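Local atomic coordinates of toll-like receptor 13 (Mus musculus, PDB entry 4Z0C), a protein that recognises and binds single-stranded bacterial 23S ribosomal RNA as an innate immune receptor, signalling through MYD88 and TRAF6 to activate NF-kappa-B. Residues K5-E10 against L653-V658; W72-G77 against N93-V98; L256-W259 against H265-M268. All coordinates share one frame; numbering follows the deposited sequence.

Overall arrangement
The chain is most of the extracellular part of the receptor, a leucine-rich-repeat solenoid curled round until its two ends meet. Contact 1 is that meeting, between the first strand, 7-9, and 655-657 near the far end, and it touches the bound RNA directly. Contacts 2 and 3 belong to the intervening repeats, and each borders an N-acetylglucosamine. Contact 2 joins LRR 2 to LRR 3, its nearest atom about 8 Å from the RNA, while contact 3 lies within LRR 10, nearest atom about 15 Å from it. The centres of contacts 1 and 2 are about 32 Å apart; those of contacts 1 and 3, on opposite sides of the chain's centre, about 56 Å.

Contact 1: residues K5-E10 against L653-V658. With nucleotides of chain C.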
loop_
_atom_site.group_PDB
_atom_site.type_symbol
_atom_site.label_atom_id
_atom_site.label_comp_id
_atom_site.label_asym_id
_atom_site.label_seq_id
_atom_site.Cartn_x
_atom_site.Cartn_y
_atom_site.Cartn_z
ATOM N N LYS A 5 16.164 0.105 -33.366
ATOM C CA LYS A 5 16.629 0.163 -31.982
ATOM C C LYS A 5 16.169 1.407 -31.223
ATOM O O LYS A 5 16.140 1.410 -30.000
ATOM C CB LYS A 5 18.154 0.088 -31.947
ATOM C CG LYS A 5 18.692 -1.124 -31.224
ATOM C CD LYS A 5 18.703 -2.349 -32.102
ATOM C CE LYS A 5 19.459 -3.474 -31.422
ATOM N NZ LYS A 5 19.350 -4.753 -32.176
ATOM N N CYS A 6 15.765 2.440 -31.955
ATOM C CA CYS A 6 15.478 3.758 -31.397
ATOM C C CYS A 6 14.028 4.150 -31.618
ATOM O O CYS A 6 13.375 3.652 -32.538
ATOM C CB CYS A 6 16.344 4.822 -32.107
ATOM S SG CYS A 6 18.140 4.648 -31.971
ATOM N N THR A 7 13.535 5.105 -30.838
ATOM C CA THR A 7 12.206 5.646 -31.108
ATOM C C THR A 7 12.213 7.152 -31.033
ATOM O O THR A 7 13.058 7.746 -30.372
ATOM C CB THR A 7 11.109 5.097 -30.125
ATOM O OG1 THR A 7 9.846 5.702 -30.431
ATOM C CG2 THR A 7 11.457 5.399 -28.660
ATOM N N GLN A 8 11.278 7.777 -31.731
ATOM C CA GLN A 8 11.060 9.202 -31.533
ATOM C C GLN A 8 10.271 9.452 -30.249
ATOM O O GLN A 8 9.534 8.589 -29.771
ATOM C CB GLN A 8 10.364 9.838 -32.743
ATOM C CG GLN A 8 11.322 10.080 -33.931
ATOM C CD GLN A 8 10.632 10.629 -35.172
ATOM O OE1 GLN A 8 11.292 11.015 -36.122
ATOM N NE2 GLN A 8 9.298 10.656 -35.166
ATOM N N TYR A 9 10.480 10.628 -29.682
ATOM C CA TYR A 9 9.714 11.111 -28.547
ATOM C C TYR A 9 8.331 11.542 -29.025
ATOM O O TYR A 9 8.191 12.235 -30.011
ATOM C CB TYR A 9 10.468 12.278 -27.894
ATOM C CG TYR A 9 9.720 13.049 -26.834
ATOM C CD1 TYR A 9 9.091 12.400 -25.760
ATOM C CD2 TYR A 9 9.679 14.439 -26.879
ATOM C CE1 TYR A 9 8.411 13.131 -24.790
ATOM C CE2 TYR A 9 9.021 15.173 -25.904
ATOM C CZ TYR A 9 8.396 14.524 -24.865
ATOM O OH TYR A 9 7.747 15.296 -23.920
ATOM N N GLU A 10 7.315 11.153 -28.285
ATOM C CA GLU A 10 5.935 11.324 -28.703
ATOM C C GLU A 10 5.543 12.789 -28.964
ATOM O O GLU A 10 4.688 13.062 -29.803
ATOM C CB GLU A 10 5.024 10.652 -27.646
ATOM C CG GLU A 10 5.860 9.882 -26.585
ATOM C CD GLU A 10 5.110 8.746 -25.899
ATOM O OE1 GLU A 10 3.960 8.951 -25.448
ATOM O OE2 GLU A 10 5.688 7.641 -25.782
ATOM N N LEU A 653 -3.779 11.195 -35.992
ATOM C CA LEU A 653 -2.789 10.269 -35.445
ATOM C C LEU A 653 -1.371 10.611 -35.889
ATOM O O LEU A 653 -1.145 10.884 -37.061
ATOM C CB LEU A 653 -3.141 8.832 -35.845
ATOM C CG LEU A 653 -2.334 7.760 -35.121
ATOM C CD1 LEU A 653 -2.712 7.710 -33.635
ATOM C CD2 LEU A 653 -2.507 6.411 -35.784
ATOM N N MET A 654 -0.418 10.601 -34.958
ATOM C CA MET A 654 1.002 10.797 -35.313
ATOM C C MET A 654 1.993 9.963 -34.509
ATOM O O MET A 654 3.173 9.949 -34.813
ATOM C CB MET A 654 1.405 12.274 -35.315
ATOM C CG MET A 654 1.035 13.086 -34.107
ATOM S SD MET A 654 1.180 14.845 -34.527
ATOM C CE MET A 654 0.137 14.962 -35.987
ATOM N N PHE A 655 1.486 9.217 -33.535
ATOM C CA PHE A 655 2.277 8.293 -32.750
ATOM C C PHE A 655 1.346 7.150 -32.357
ATOM O O PHE A 655 0.346 7.376 -31.685
ATOM C CB PHE A 655 2.794 9.002 -31.503
ATOM C CG PHE A 655 3.852 8.240 -30.750
ATOM C CD1 PHE A 655 3.502 7.375 -29.722
ATOM C CD2 PHE A 655 5.195 8.418 -31.042
ATOM C CE1 PHE A 655 4.479 6.689 -29.013
ATOM C CE2 PHE A 655 6.177 7.735 -30.337
ATOM C CZ PHE A 655 5.823 6.876 -29.324
ATOM N N PHE A 656 1.667 5.935 -32.793
ATOM C CA PHE A 656 0.831 4.754 -32.567
ATOM C C PHE A 656 1.743 3.631 -32.139
ATOM O O PHE A 656 2.596 3.185 -32.914
ATOM C CB PHE A 656 0.069 4.370 -33.834
ATOM C CG PHE A 656 -0.690 3.071 -33.724
ATOM C CD1 PHE A 656 -1.880 3.004 -33.011
ATOM C CD2 PHE A 656 -0.228 1.925 -34.365
ATOM C CE1 PHE A 656 -2.599 1.811 -32.917
ATOM C CE2 PHE A 656 -0.933 0.734 -34.275
ATOM C CZ PHE A 656 -2.126 0.676 -33.545
ATOM N N ASP A 657 1.579 3.200 -30.890
ATOM C CA ASP A 657 2.583 2.382 -30.233
ATOM C C ASP A 657 2.026 1.009 -29.998
ATOM O O ASP A 657 1.094 0.829 -29.206
ATOM C CB ASP A 657 2.977 3.023 -28.903
ATOM C CG ASP A 657 4.174 2.356 -28.263
ATOM O OD1 ASP A 657 4.474 1.188 -28.604
ATOM O OD2 ASP A 657 4.797 2.998 -27.398
ATOM N N VAL A 658 2.613 0.033 -30.677
ATOM C CA VAL A 658 2.145 -1.342 -30.588
ATOM C C VAL A 658 3.348 -2.264 -30.351
ATOM O O VAL A 658 3.337 -3.460 -30.645
ATOM C CB VAL A 658 1.296 -1.696 -31.834
ATOM C CG1 VAL A 658 2.182 -1.897 -33.064
ATOM C CG2 VAL A 658 0.396 -2.881 -31.561
ATOM P P A C 6 5.929 10.990 -20.991
ATOM O OP1 A C 6 6.309 12.103 -20.082
ATOM O OP2 A C 6 4.659 11.146 -21.726
ATOM O "O5'" A C 6 7.146 10.729 -21.979
ATOM C "C5'" A C 6 7.132 9.657 -22.928
ATOM C "C4'" A C 6 8.518 9.092 -23.146
ATOM O "O4'" A C 6 9.401 10.149 -23.631
ATOM C "C3'" A C 6 9.190 8.538 -21.900
ATOM O "O3'" A C 6 10.092 7.512 -22.301
ATOM C "C2'" A C 6 9.986 9.740 -21.385
ATOM O "O2'" A C 6 11.075 9.411 -20.555
ATOM C "C1'" A C 6 10.453 10.377 -22.693
ATOM N N9 A C 6 10.642 11.828 -22.641
ATOM C C8 A C 6 9.947 12.760 -21.899
ATOM N N7 A C 6 10.319 14.008 -22.139
ATOM C C5 A C 6 11.299 13.896 -23.117
ATOM C C6 A C 6 12.075 14.850 -23.808
ATOM N N6 A C 6 11.982 16.163 -23.606
ATOM N N1 A C 6 12.961 14.407 -24.729
ATOM C C2 A C 6 13.045 13.084 -24.939
ATOM N N3 A C 6 12.377 12.089 -24.356
ATOM C C4 A C 6 11.504 12.562 -23.445
#
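Glu10 lays its aliphatic stem over the Phe655 ring, and this is the tightly packed part of the contact. Glu10 CB stands 3.9 Å from the centroid of the Phe655 ring and only 3° off the normal, a CH-pi contact almost exactly over the middle of the face. Phe655 sends its ring out from strand 655-657 because chi1 (-168°) sets CG opposite the main-chain nitrogen. At the ring edge, near its plane, the backbone Gln8 O lies 3.5 Å from Phe655 CE2. The same carbonyl accepts a hydrogen bond of 3.0 Å from Thr7 OG1, so a polar group set against the aromatic rim is still satisfied. A flat, apolar phenylalanine suits this buried place, giving a face to the Glu10 stem and an edge to Gln8 O; Pro685 and Val631 add to its packing.

The Glu10 carboxylate sits obliquely beyond the CE1-CZ rim, raised from the ring plane and turned 36° from it, with OE2 3.6 Å from Phe655 CE1. OE1 is anchored by a salt bridge to Arg609, and Asp657, held likewise by Arg635, keeps its OD2 5.0 Å from Glu10 OE2. The two arginines would probably offset the repulsion of these like charges.

Elsewhere between the protein segments the fit is looser. No hydrogen bond crosses, and solvent-exposed Met654 turns its thioether off from segment 5-10. Tyr9, turned from segment 653-658, instead packs closely and nearly parallel on the base of A6 of chain C, with Tyr9 CD1 3.1 Å from O4' of the nucleotide. One short segment, 5-10, thus meets both strand 655-657 and the RNA, in a leucine-rich-repeat solenoid whose N-terminal capping strand and final repeat strand come together beside its nucleic-acid ligand.

Contact 2: residues W72-G77 against N93-V98; sequences WKIDEG and NKIQSV. With NAG (2-acetamido-2-deoxy-beta-D-glucopyranose), chain L.
Neighbouring leucine-rich repeats, LRR 2 and LRR 3, stack here where Trp72 CB packs against Lys94 O at 3.3 Å. The Trp72 CB also lies 3.8 Å from Lys94 CB, so the two side chains touch at their roots and then diverge toward solvent. Trp72 sets its CG between the backbone N and the carbonyl carbon (chi1 65°), which folds the indole back over Lys73, whose CB rests 3.6 Å above the centre of its face. Further inside, Ile74 CD1 meets Ile95 CD1 at 4.2 Å; branched aliphatic chains suit this buried seam, where one repeat rests on the next.

Asn93 ties the turns together from the asparagine-ladder position of the leucine-rich-repeat consensus. Its OD1 accepts from Ile71 N in the preceding turn, while its ND2 donates to Leu90 O in its own.

Between strand 73-74 and the short, weakly paired strand near residues 97-98, an N-acetylglucosamine of chain L, consistent with a glycan on Asn99, inserts its acetamide much as a peptide unit would. Ile74 N donates to O7 of the sugar over 2.7 Å, nearly straight at 172°. From the other end of the amide, N2 of the sugar donates to Ser97 O at 3.1 Å. Its hydroxyl O3 adds a third bond, 2.9 Å to Trp72 O, and its methyl C8 settles 3.7 Å from Ile95 CG2. Lys73 stretches away from this site, its NZ forming a salt bridge with Asp75 OD1 on the syn side of the carboxylate.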
loop_
_atom_site.group_PDB
_atom_site.type_symbol
_atom_site.label_atom_id
_atom_site.label_comp_id
_atom_site.label_asym_id
_atom_site.label_seq_id
_atom_site.Cartn_x
_atom_site.Cartn_y
_atom_site.Cartn_z
ATOM N N TRP A 72 35.638 3.253 -24.586
ATOM C CA TRP A 72 37.018 3.422 -24.152
ATOM C C TRP A 72 37.875 3.933 -25.300
ATOM O O TRP A 72 39.062 4.223 -25.126
ATOM C CB TRP A 72 37.576 2.100 -23.632
ATOM C CG TRP A 72 37.685 1.061 -24.689
ATOM C CD1 TRP A 72 36.725 0.184 -25.067
ATOM C CD2 TRP A 72 38.832 0.778 -25.501
ATOM N NE1 TRP A 72 37.194 -0.629 -26.069
ATOM C CE2 TRP A 72 38.487 -0.284 -26.352
ATOM C CE3 TRP A 72 40.117 1.322 -25.589
ATOM C CZ2 TRP A 72 39.375 -0.813 -27.280
ATOM C CZ3 TRP A 72 40.998 0.795 -26.516
ATOM C CH2 TRP A 72 40.624 -0.260 -27.347
ATOM N N LYS A 73 37.268 4.044 -26.477
ATOM C CA LYS A 73 38.021 4.384 -27.681
ATOM C C LYS A 73 37.195 5.267 -28.600
ATOM O O LYS A 73 36.197 4.832 -29.158
ATOM C CB LYS A 73 38.445 3.109 -28.403
ATOM C CG LYS A 73 39.266 3.312 -29.665
ATOM C CD LYS A 73 39.823 1.966 -30.106
ATOM C CE LYS A 73 40.523 2.036 -31.443
ATOM N NZ LYS A 73 39.534 2.167 -32.547
ATOM N N ILE A 74 37.619 6.518 -28.738
ATOM C CA ILE A 74 36.937 7.478 -29.591
ATOM C C ILE A 74 37.929 7.900 -30.662
ATOM O O ILE A 74 38.871 8.661 -30.375
ATOM C CB ILE A 74 36.496 8.729 -28.796
ATOM C CG1 ILE A 74 35.815 8.321 -27.484
ATOM C CG2 ILE A 74 35.596 9.635 -29.661
ATOM C CD1 ILE A 74 34.979 9.418 -26.840
ATOM N N ASP A 75 37.722 7.411 -31.887
ATOM C CA ASP A 75 38.661 7.675 -32.962
ATOM C C ASP A 75 38.660 9.143 -33.350
ATOM O O ASP A 75 37.632 9.815 -33.273
ATOM C CB ASP A 75 38.321 6.855 -34.206
ATOM C CG ASP A 75 38.458 5.366 -33.987
ATOM O OD1 ASP A 75 39.289 4.954 -33.150
ATOM O OD2 ASP A 75 37.746 4.606 -34.692
ATOM N N GLU A 76 39.821 9.621 -33.782
ATOM C CA GLU A 76 39.940 10.924 -34.436
ATOM C C GLU A 76 38.940 10.995 -35.595
ATOM O O GLU A 76 38.818 10.056 -36.381
ATOM C CB GLU A 76 41.364 11.122 -34.955
ATOM C CG GLU A 76 42.006 12.440 -34.560
ATOM C CD GLU A 76 41.968 13.514 -35.661
ATOM O OE1 GLU A 76 41.359 13.286 -36.738
ATOM O OE2 GLU A 76 42.564 14.597 -35.438
ATOM N N GLY A 77 38.184 12.085 -35.659
ATOM C CA GLY A 77 37.139 12.231 -36.658
ATOM C C GLY A 77 35.744 11.860 -36.149
ATOM O O GLY A 77 34.744 12.227 -36.773
ATOM N N ASN A 93 31.659 5.939 -18.636
ATOM C CA ASN A 93 32.154 5.036 -19.667
ATOM C C ASN A 93 33.480 4.438 -19.233
ATOM O O ASN A 93 33.764 4.372 -18.053
ATOM C CB ASN A 93 32.315 5.768 -20.999
ATOM C CG ASN A 93 30.999 5.956 -21.719
ATOM O OD1 ASN A 93 30.504 5.033 -22.357
ATOM N ND2 ASN A 93 30.441 7.159 -21.648
ATOM N N LYS A 94 34.310 4.036 -20.186
ATOM C CA LYS A 94 35.575 3.397 -19.847
ATOM C C LYS A 94 36.780 4.181 -20.380
ATOM O O LYS A 94 37.799 3.599 -20.754
ATOM C CB LYS A 94 35.584 1.952 -20.360
ATOM C CG LYS A 94 34.538 1.073 -19.693
ATOM C CD LYS A 94 35.011 0.671 -18.309
ATOM C CE LYS A 94 33.860 0.557 -17.305
ATOM N NZ LYS A 94 33.071 -0.699 -17.444
ATOM N N ILE A 95 36.656 5.505 -20.404
ATOM C CA ILE A 95 37.694 6.368 -20.974
ATOM C C ILE A 95 38.864 6.578 -20.017
ATOM O O ILE A 95 38.676 7.101 -18.919
ATOM C CB ILE A 95 37.109 7.740 -21.387
ATOM C CG1 ILE A 95 35.931 7.547 -22.353
ATOM C CG2 ILE A 95 38.191 8.638 -21.998
ATOM C CD1 ILE A 95 35.171 8.824 -22.663
ATOM N N GLN A 96 40.069 6.184 -20.430
ATOM C CA GLN A 96 41.259 6.330 -19.569
ATOM C C GLN A 96 42.173 7.484 -19.941
ATOM O O GLN A 96 42.867 8.028 -19.092
ATOM C CB GLN A 96 42.083 5.041 -19.523
ATOM C CG GLN A 96 41.370 3.865 -18.881
ATOM C CD GLN A 96 42.175 2.589 -18.974
ATOM O OE1 GLN A 96 43.307 2.517 -18.485
ATOM N NE2 GLN A 96 41.584 1.560 -19.569
ATOM N N SER A 97 42.197 7.844 -21.213
ATOM C CA SER A 97 42.955 9.008 -21.639
ATOM C C SER A 97 42.152 9.673 -22.729
ATOM O O SER A 97 41.399 9.010 -23.434
ATOM C CB SER A 97 44.344 8.610 -22.137
ATOM O OG SER A 97 44.280 7.491 -23.002
ATOM N N VAL A 98 42.301 10.983 -22.863
ATOM C CA VAL A 98 41.544 11.713 -23.867
ATOM C C VAL A 98 42.451 12.198 -24.999
ATOM O O VAL A 98 43.405 12.939 -24.786
ATOM C CB VAL A 98 40.772 12.882 -23.232
ATOM C CG1 VAL A 98 39.918 13.571 -24.262
ATOM C CG2 VAL A 98 39.891 12.361 -22.103
HETATM C C1 NAG L . 43.623 7.428 -26.754
HETATM C C2 NAG L . 42.459 6.451 -26.541
HETATM C C3 NAG L . 42.863 5.186 -25.787
HETATM C C4 NAG L . 44.193 4.615 -26.273
HETATM C C5 NAG L . 45.236 5.716 -26.457
HETATM C C6 NAG L . 46.538 5.183 -27.061
HETATM C C7 NAG L . 40.168 7.252 -26.365
HETATM C C8 NAG L . 39.026 7.394 -25.403
HETATM N N2 NAG L . 41.375 7.099 -25.831
HETATM O O3 NAG L . 41.849 4.221 -25.959
HETATM O O4 NAG L . 44.658 3.685 -25.317
HETATM O O5 NAG L . 44.730 6.739 -27.289
HETATM O O6 NAG L . 46.401 4.983 -28.453
HETATM O O7 NAG L . 39.958 7.281 -27.574
#

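Contact 3: residues L256-W259 against H265-M268; sequences LSNW and HLDM. With NAG (2-acetamido-2-deoxy-beta-D-glucopyranose), chain O.
The flat amide of Asn258 touches Leu266 across the contact, whereas the second flat group, the His265 imidazole, is turned outward to a sugar. Over one face of the imidazole sits O6 of the N-acetylglucosamine of chain O, 3.3 Å above the plane of the His265 ring and displaced toward its rim. The same O6 takes a hydrogen bond of 2.9 Å from His265 N, almost straight at 171°, so backbone and ring together seat the sugar hydroxyl. At the imidazole's margin, ND1 makes a weak bond to Asn289 O.

Asn258 OD1 lies 4.2 Å from Leu266 CD2. The ND2 of Asn258 is gripped twice, by Lys288 O and by Gly264 O, which fixes the amide's rotation and ties the loop to the next repeat; an asparagine suits a buried place that asks for such a donor.

Leu266 lays its two methyls against the other segment. Leu266 CD1 lies 3.7 Å from Leu256 O and, in an apolar contact, 4.3 Å from Leu256 CB, on the leucine that directly follows strand 253-255.

Both segments belong to the loop that leaves that strand. The second runs straight into helix 268-275, where Asp267 is the N-cap, its OD1 accepting from Lys269 N. Backbone bonds from Leu256 to Val285 and from Leu266 to Val290 fasten the loop alongside the following turn, which carries strand 283-285.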
loop_
_atom_site.group_PDB
_atom_site.type_symbol
_atom_site.label_atom_id
_atom_site.label_comp_id
_atom_site.label_asym_id
_atom_site.label_seq_id
_atom_site.Cartn_x
_atom_site.Cartn_y
_atom_site.Cartn_z
ATOM N N LEU A 256 32.848 26.898 6.174
ATOM C CA LEU A 256 33.884 26.430 7.088
ATOM C C LEU A 256 33.506 25.166 7.883
ATOM O O LEU A 256 34.052 24.920 8.968
ATOM C CB LEU A 256 34.265 27.563 8.059
ATOM C CG LEU A 256 35.076 28.723 7.468
ATOM C CD1 LEU A 256 35.261 29.821 8.487
ATOM C CD2 LEU A 256 36.420 28.207 6.995
ATOM N N SER A 257 32.568 24.379 7.364
ATOM C CA SER A 257 32.083 23.185 8.077
ATOM C C SER A 257 33.153 22.109 8.282
ATOM O O SER A 257 34.061 21.961 7.474
ATOM C CB SER A 257 30.912 22.570 7.305
ATOM O OG SER A 257 29.924 23.547 6.994
ATOM N N ASN A 258 33.027 21.331 9.347
ATOM C CA ASN A 258 33.921 20.192 9.547
ATOM C C ASN A 258 33.568 19.074 8.574
ATOM O O ASN A 258 32.473 19.070 8.012
ATOM C CB ASN A 258 33.778 19.647 10.968
ATOM C CG ASN A 258 34.304 20.594 12.008
ATOM O OD1 ASN A 258 35.219 21.375 11.746
ATOM N ND2 ASN A 258 33.718 20.542 13.203
ATOM N N TRP A 259 34.455 18.092 8.428
ATOM C CA TRP A 259 34.094 16.879 7.706
ATOM C C TRP A 259 33.173 16.023 8.575
ATOM O O TRP A 259 32.096 15.618 8.130
ATOM C CB TRP A 259 35.323 16.063 7.316
ATOM C CG TRP A 259 35.002 14.984 6.322
ATOM C CD1 TRP A 259 33.895 14.182 6.302
ATOM C CD2 TRP A 259 35.771 14.631 5.165
ATOM N NE1 TRP A 259 33.939 13.337 5.223
ATOM C CE2 TRP A 259 35.080 13.591 4.506
ATOM C CE3 TRP A 259 36.987 15.085 4.627
ATOM C CZ2 TRP A 259 35.563 12.996 3.333
ATOM C CZ3 TRP A 259 37.465 14.490 3.465
ATOM C CH2 TRP A 259 36.755 13.457 2.831
ATOM N N HIS A 265 34.781 21.773 17.863
ATOM C CA HIS A 265 34.522 23.194 17.667
ATOM C C HIS A 265 35.733 23.909 17.074
ATOM O O HIS A 265 36.876 23.510 17.306
ATOM C CB HIS A 265 34.164 23.861 19.000
ATOM C CG HIS A 265 33.035 23.204 19.731
ATOM N ND1 HIS A 265 32.237 22.234 19.164
ATOM C CD2 HIS A 265 32.583 23.375 20.995
ATOM C CE1 HIS A 265 31.334 21.841 20.044
ATOM N NE2 HIS A 265 31.520 22.518 21.163
ATOM N N LEU A 266 35.470 24.955 16.298
ATOM C CA LEU A 266 36.527 25.831 15.796
ATOM C C LEU A 266 36.809 26.897 16.853
ATOM O O LEU A 266 35.924 27.251 17.631
ATOM C CB LEU A 266 36.102 26.492 14.480
ATOM C CG LEU A 266 35.968 25.647 13.209
ATOM C CD1 LEU A 266 35.567 26.499 11.967
ATOM C CD2 LEU A 266 37.254 24.866 12.933
ATOM N N ASP A 267 38.032 27.417 16.861
ATOM C CA ASP A 267 38.407 28.503 17.758
ATOM C C ASP A 267 37.763 29.794 17.266
ATOM O O ASP A 267 38.232 30.376 16.294
ATOM C CB ASP A 267 39.934 28.651 17.749
ATOM C CG ASP A 267 40.450 29.581 18.840
ATOM O OD1 ASP A 267 39.801 30.625 19.094
ATOM O OD2 ASP A 267 41.521 29.272 19.428
ATOM N N MET A 268 36.708 30.260 17.934
ATOM C CA MET A 268 36.001 31.460 17.466
ATOM C C MET A 268 36.874 32.699 17.380
ATOM O O MET A 268 36.576 33.616 16.614
ATOM C CB MET A 268 34.768 31.772 18.319
ATOM C CG MET A 268 33.525 30.992 17.957
ATOM S SD MET A 268 33.172 30.994 16.190
ATOM C CE MET A 268 33.787 29.352 15.808
HETATM C C1 NAG O . 31.652 18.151 20.298
HETATM C C2 NAG O . 31.908 16.683 20.039
HETATM C C3 NAG O . 32.563 16.186 21.315
HETATM C C4 NAG O . 33.851 16.998 21.569
HETATM C C5 NAG O . 33.740 18.497 21.191
HETATM C C6 NAG O . 35.086 19.136 20.862
HETATM C C7 NAG O . 30.611 15.054 18.768
HETATM C C8 NAG O . 29.241 14.624 18.354
HETATM N N2 NAG O . 30.672 16.013 19.680
HETATM O O3 NAG O . 32.808 14.802 21.196
HETATM O O4 NAG O . 34.207 16.887 22.938
HETATM O O5 NAG O . 32.895 18.756 20.080
HETATM O O6 NAG O . 34.859 20.473 20.471
HETATM O O7 NAG O . 31.595 14.513 18.281
#